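Local coordinates for protein oxidoreductase, 2OG-Fe(II) oxygenase family (Burkholderia pseudomallei, PDB 6N1F) that binds an iron ion and probably acts as a 2-oxoglutarate-dependent oxidoreductase, at residues H86-A98 and I138-I152. Sequence-based numbering, arbitrary orientation.
Sequences HDIYVRRIMVDRA and IRRCQINRMLKDSFI
Antiparallel strand pairing joins strand 88-92 to 138-147 near one side of the major sheet of the 2OG-Fe(II) oxygenase fold, a double-stranded beta-helix; strand 218-227 flanks 138-147 on its other side. Tyr89 with Arg145 and Arg91 with Ile143 form hydrogen-bonded pairs, separated by the non-hydrogen-bonded pair Val90 with Asn144. At Ile93 the chain turns a corner and a classic beta bulge shifts the register: Cys141 O accepts from both Ile93 N and Met94 N, each at 2.9 Å, and only the Met94 donor lies in the carbonyl plane, on a lone pair. Met94 thus still pairs with Cys141, while 94-95 goes on to pair with strand 103-104.

On the face carrying Ile88, Val90 and Arg92, a polar chain runs along strand 138-147. Arg140 grips Gln142 OE1 side-on with NE and NH2, both from the same face of the amide. Gln142 NE2 passes a nearly straight bond (172°) to a lone pair of Asn144 OD1, 2.8 Å away. Val90 packs against this chain, CG1 near Gln142 NE2 and CG2 near Asn144 OD1, while a water donates to Gln142 OE1 and Met94 O. Farther along, Ile88 lies beside Met146 and, with CG1 beside the backbone N (chi1 -64°), sends CD1 to within a tight 3.4 Å of Ile152 CD1; Ile152 in turn neighbours the iron ligand His155. On the face carrying Cys141 and Ile143, Ile93 at the bulge places CD1 against Cys141 SG and Ile143 CG1, and also touches Ser110 of helix 109-117.

Beyond the bulge, Asp96 receives Arg139 side-on: NE reaches OD2 at 2.9 Å from above the carboxylate plane, and NH2 meets OD1 on its syn side. Tyr164 and Asn161 also bond Asp96 OD2, and His229 and Gly231 carbonyls take Arg139 NH1. The paired charges and each side chain's separate outside bonds would favour an ionised Asp96 and limit the rotation of both.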
# COMPACT_ATOMS: atom_id res chain seq x y z
N HIS A 86 6.37 13.50 -16.68
CA HIS A 86 6.49 13.54 -15.22
C HIS A 86 5.18 13.87 -14.53
O HIS A 86 4.88 15.05 -14.30
CB HIS A 86 7.55 14.56 -14.80
CG HIS A 86 8.95 14.21 -15.19
ND1 HIS A 86 10.00 15.09 -15.04
CD2 HIS A 86 9.47 13.08 -15.72
CE1 HIS A 86 11.11 14.51 -15.47
NE2 HIS A 86 10.82 13.29 -15.88
N ASP A 87 4.38 12.87 -14.18
CA ASP A 87 3.14 13.13 -13.46
C ASP A 87 2.99 12.31 -12.18
O ASP A 87 1.95 12.41 -11.51
CB ASP A 87 1.92 12.91 -14.37
CG ASP A 87 1.93 11.55 -15.02
OD1 ASP A 87 2.81 10.73 -14.67
OD2 ASP A 87 1.05 11.30 -15.88
N ILE A 88 4.00 11.53 -11.80
CA ILE A 88 4.05 10.87 -10.50
C ILE A 88 5.39 11.16 -9.86
O ILE A 88 6.44 10.99 -10.50
CB ILE A 88 3.82 9.35 -10.63
CG1 ILE A 88 2.42 9.09 -11.16
CG2 ILE A 88 3.98 8.69 -9.29
CD1 ILE A 88 2.05 7.65 -11.19
N TYR A 89 5.37 11.62 -8.61
CA TYR A 89 6.57 11.94 -7.85
C TYR A 89 6.64 11.03 -6.63
O TYR A 89 5.65 10.88 -5.90
CB TYR A 89 6.58 13.41 -7.44
CG TYR A 89 6.88 14.34 -8.60
CD1 TYR A 89 8.17 14.74 -8.88
CD2 TYR A 89 5.86 14.80 -9.42
CE1 TYR A 89 8.45 15.59 -9.94
CE2 TYR A 89 6.11 15.64 -10.48
CZ TYR A 89 7.41 16.03 -10.74
OH TYR A 89 7.66 16.87 -11.80
N VAL A 90 7.80 10.42 -6.41
CA VAL A 90 7.98 9.34 -5.45
C VAL A 90 8.99 9.77 -4.40
O VAL A 90 10.07 10.29 -4.73
CB VAL A 90 8.43 8.04 -6.16
CG1 VAL A 90 8.73 6.94 -5.16
CG2 VAL A 90 7.34 7.58 -7.12
N ARG A 91 8.64 9.57 -3.13
CA ARG A 91 9.53 9.80 -1.99
C ARG A 91 9.84 8.45 -1.36
O ARG A 91 8.98 7.86 -0.68
CB ARG A 91 8.88 10.74 -0.97
CG ARG A 91 9.02 12.18 -1.34
CD ARG A 91 7.92 13.02 -0.73
NE ARG A 91 8.26 14.43 -0.76
CZ ARG A 91 7.42 15.41 -0.42
NH1 ARG A 91 6.19 15.12 -0.04
NH2 ARG A 91 7.82 16.68 -0.46
N ARG A 92 11.04 7.95 -1.58
CA ARG A 92 11.38 6.61 -1.14
C ARG A 92 11.71 6.58 0.35
O ARG A 92 12.37 7.48 0.88
CB ARG A 92 12.54 6.06 -1.96
CG ARG A 92 12.28 6.14 -3.43
CD ARG A 92 13.15 5.19 -4.22
NE ARG A 92 12.92 5.38 -5.64
CZ ARG A 92 11.89 4.86 -6.31
NH1 ARG A 92 11.01 4.10 -5.67
NH2 ARG A 92 11.76 5.09 -7.60
N ILE A 93 11.22 5.55 1.02
CA ILE A 93 11.54 5.27 2.41
C ILE A 93 12.41 4.02 2.52
O ILE A 93 13.45 4.02 3.19
CB ILE A 93 10.25 5.12 3.24
CG1 ILE A 93 9.62 6.51 3.48
CG2 ILE A 93 10.54 4.42 4.56
CD1 ILE A 93 8.08 6.55 3.37
N MSE A 94 12.02 2.96 1.83
CA MSE A 94 12.80 1.74 1.75
C MSE A 94 12.82 1.18 0.33
O MSE A 94 11.76 1.10 -0.31
CB MSE A 94 12.22 0.73 2.70
CG MSE A 94 12.79 -0.63 2.57
SE MSE A 94 12.60 -1.45 4.30
CE MSE A 94 14.12 -0.65 5.20
N VAL A 95 14.00 0.79 -0.16
CA VAL A 95 14.16 0.26 -1.51
C VAL A 95 14.47 -1.23 -1.42
O VAL A 95 14.98 -1.73 -0.42
CB VAL A 95 15.26 0.99 -2.30
CG1 VAL A 95 14.99 2.49 -2.37
CG2 VAL A 95 16.62 0.73 -1.70
N ASP A 96 14.17 -1.95 -2.52
CA ASP A 96 14.26 -3.41 -2.56
C ASP A 96 14.66 -3.87 -3.97
O ASP A 96 13.90 -4.51 -4.70
CB ASP A 96 12.94 -4.05 -2.13
CG ASP A 96 13.04 -5.55 -1.96
OD1 ASP A 96 14.18 -6.06 -1.87
OD2 ASP A 96 11.99 -6.23 -1.94
N ARG A 97 15.90 -3.57 -4.36
CA ARG A 97 16.35 -3.79 -5.74
C ARG A 97 16.57 -5.27 -6.05
O ARG A 97 16.92 -6.07 -5.18
CB ARG A 97 17.64 -3.03 -6.01
CG ARG A 97 17.50 -1.54 -5.87
CD ARG A 97 18.75 -0.83 -6.32
NE ARG A 97 18.84 0.48 -5.69
CZ ARG A 97 19.46 0.72 -4.54
NH1 ARG A 97 20.06 -0.27 -3.90
NH2 ARG A 97 19.49 1.94 -4.04
N ALA A 98 16.40 -5.60 -7.34
CA ALA A 98 16.55 -6.98 -7.80
C ALA A 98 17.91 -7.53 -7.42
O ALA A 98 18.95 -6.91 -7.68
CB ALA A 98 16.36 -7.05 -9.32
N ILE A 138 8.74 -5.67 6.39
CA ILE A 138 8.45 -4.61 5.42
C ILE A 138 9.67 -4.48 4.52
O ILE A 138 10.73 -4.04 4.96
CB ILE A 138 8.12 -3.28 6.12
CG1 ILE A 138 6.84 -3.41 6.96
CG2 ILE A 138 7.96 -2.16 5.11
CD1 ILE A 138 6.55 -2.20 7.85
N ARG A 139 9.53 -4.87 3.25
CA ARG A 139 10.67 -4.89 2.34
C ARG A 139 10.79 -3.63 1.50
O ARG A 139 11.90 -3.31 1.04
CB ARG A 139 10.58 -6.09 1.39
CG ARG A 139 10.98 -7.43 2.00
CD ARG A 139 11.08 -8.50 0.93
NE ARG A 139 12.23 -8.32 0.06
CZ ARG A 139 13.40 -8.94 0.24
NH1 ARG A 139 13.57 -9.76 1.27
NH2 ARG A 139 14.41 -8.73 -0.61
N ARG A 140 9.70 -2.93 1.24
CA ARG A 140 9.71 -1.78 0.36
C ARG A 140 8.65 -0.82 0.86
O ARG A 140 7.62 -1.26 1.36
CB ARG A 140 9.47 -2.19 -1.10
CG ARG A 140 9.25 -1.04 -2.05
CD ARG A 140 9.25 -1.48 -3.50
NE ARG A 140 8.97 -0.37 -4.40
CZ ARG A 140 9.23 -0.38 -5.71
NH1 ARG A 140 9.79 -1.44 -6.26
NH2 ARG A 140 8.93 0.68 -6.45
N CYS A 141 8.90 0.48 0.72
CA CYS A 141 8.02 1.49 1.28
C CYS A 141 8.31 2.83 0.62
O CYS A 141 9.47 3.25 0.56
CB CYS A 141 8.20 1.58 2.79
SG CYS A 141 7.18 2.84 3.59
N GLN A 142 7.27 3.50 0.13
CA GLN A 142 7.45 4.78 -0.54
C GLN A 142 6.13 5.55 -0.55
O GLN A 142 5.05 4.98 -0.39
CB GLN A 142 7.97 4.59 -1.98
CG GLN A 142 6.93 3.96 -2.92
CD GLN A 142 7.52 3.47 -4.20
OE1 GLN A 142 8.47 2.68 -4.20
NE2 GLN A 142 6.97 3.93 -5.33
N ILE A 143 6.25 6.87 -0.74
CA ILE A 143 5.11 7.76 -0.91
C ILE A 143 4.98 8.06 -2.40
O ILE A 143 5.94 8.52 -3.02
CB ILE A 143 5.29 9.07 -0.12
CG1 ILE A 143 5.67 8.81 1.34
CG2 ILE A 143 4.01 9.87 -0.15
CD1 ILE A 143 4.51 8.45 2.19
N ASN A 144 3.80 7.78 -2.97
CA ASN A 144 3.51 8.07 -4.37
C ASN A 144 2.60 9.28 -4.44
O ASN A 144 1.48 9.24 -3.91
CB ASN A 144 2.84 6.89 -5.07
CG ASN A 144 3.77 5.75 -5.28
OD1 ASN A 144 4.99 5.91 -5.25
ND2 ASN A 144 3.21 4.57 -5.50
N ARG A 145 3.05 10.33 -5.11
CA ARG A 145 2.26 11.54 -5.28
C ARG A 145 1.82 11.63 -6.74
O ARG A 145 2.63 11.93 -7.63
CB ARG A 145 3.07 12.76 -4.85
CG ARG A 145 2.34 14.07 -5.00
CD ARG A 145 3.15 15.19 -4.37
NE ARG A 145 2.85 16.47 -4.98
CZ ARG A 145 3.58 17.03 -5.93
NH1 ARG A 145 4.67 16.42 -6.39
NH2 ARG A 145 3.23 18.21 -6.42
N MSE A 146 0.54 11.36 -6.98
CA MSE A 146 0.03 11.23 -8.34
C MSE A 146 -0.74 12.47 -8.73
O MSE A 146 -1.70 12.85 -8.05
CB MSE A 146 -0.85 9.98 -8.46
CG MSE A 146 -0.16 8.66 -8.13
SE MSE A 146 -1.39 7.16 -8.31
CE MSE A 146 -1.80 7.28 -10.21
N LEU A 147 -0.32 13.10 -9.81
CA LEU A 147 -0.91 14.34 -10.25
C LEU A 147 -2.08 14.06 -11.20
O LEU A 147 -2.30 12.93 -11.63
CB LEU A 147 0.14 15.22 -10.92
CG LEU A 147 1.39 15.42 -10.07
CD1 LEU A 147 2.40 16.26 -10.84
CD2 LEU A 147 1.03 16.08 -8.77
N LYS A 148 -2.82 15.13 -11.54
CA LYS A 148 -3.97 14.99 -12.43
C LYS A 148 -3.55 14.34 -13.74
O LYS A 148 -2.54 14.71 -14.33
CB LYS A 148 -4.58 16.36 -12.71
CG LYS A 148 -5.90 16.30 -13.45
CD LYS A 148 -6.51 17.70 -13.56
CE LYS A 148 -7.66 17.73 -14.55
NZ LYS A 148 -7.34 16.98 -15.79
N ASP A 149 -4.34 13.35 -14.16
CA ASP A 149 -4.21 12.59 -15.41
C ASP A 149 -3.13 11.52 -15.32
O ASP A 149 -2.88 10.83 -16.31
CB ASP A 149 -3.93 13.49 -16.63
CG ASP A 149 -5.03 14.49 -16.86
OD1 ASP A 149 -6.21 14.06 -16.96
OD2 ASP A 149 -4.73 15.70 -16.93
N SER A 150 -2.48 11.36 -14.18
CA SER A 150 -1.62 10.20 -13.99
C SER A 150 -2.47 8.95 -13.74
O SER A 150 -3.66 9.02 -13.40
CB SER A 150 -0.66 10.44 -12.82
OG SER A 150 -1.38 10.64 -11.61
N PHE A 151 -1.84 7.79 -13.90
CA PHE A 151 -2.45 6.50 -13.62
C PHE A 151 -1.34 5.49 -13.40
O PHE A 151 -0.17 5.74 -13.71
CB PHE A 151 -3.38 6.05 -14.75
CG PHE A 151 -2.70 5.92 -16.08
CD1 PHE A 151 -2.06 4.75 -16.44
CD2 PHE A 151 -2.72 6.97 -16.99
CE1 PHE A 151 -1.44 4.63 -17.67
CE2 PHE A 151 -2.10 6.86 -18.22
CZ PHE A 151 -1.46 5.69 -18.56
N ILE A 152 -1.71 4.32 -12.88
CA ILE A 152 -0.82 3.17 -12.81
C ILE A 152 -1.45 2.07 -13.63
O ILE A 152 -2.45 1.47 -13.21
CB ILE A 152 -0.58 2.69 -11.38
CG1 ILE A 152 -0.09 3.82 -10.50
CG2 ILE A 152 0.43 1.55 -11.40
CD1 ILE A 152 1.24 4.33 -10.91
O HOH W 1 10.85 2.23 -2.91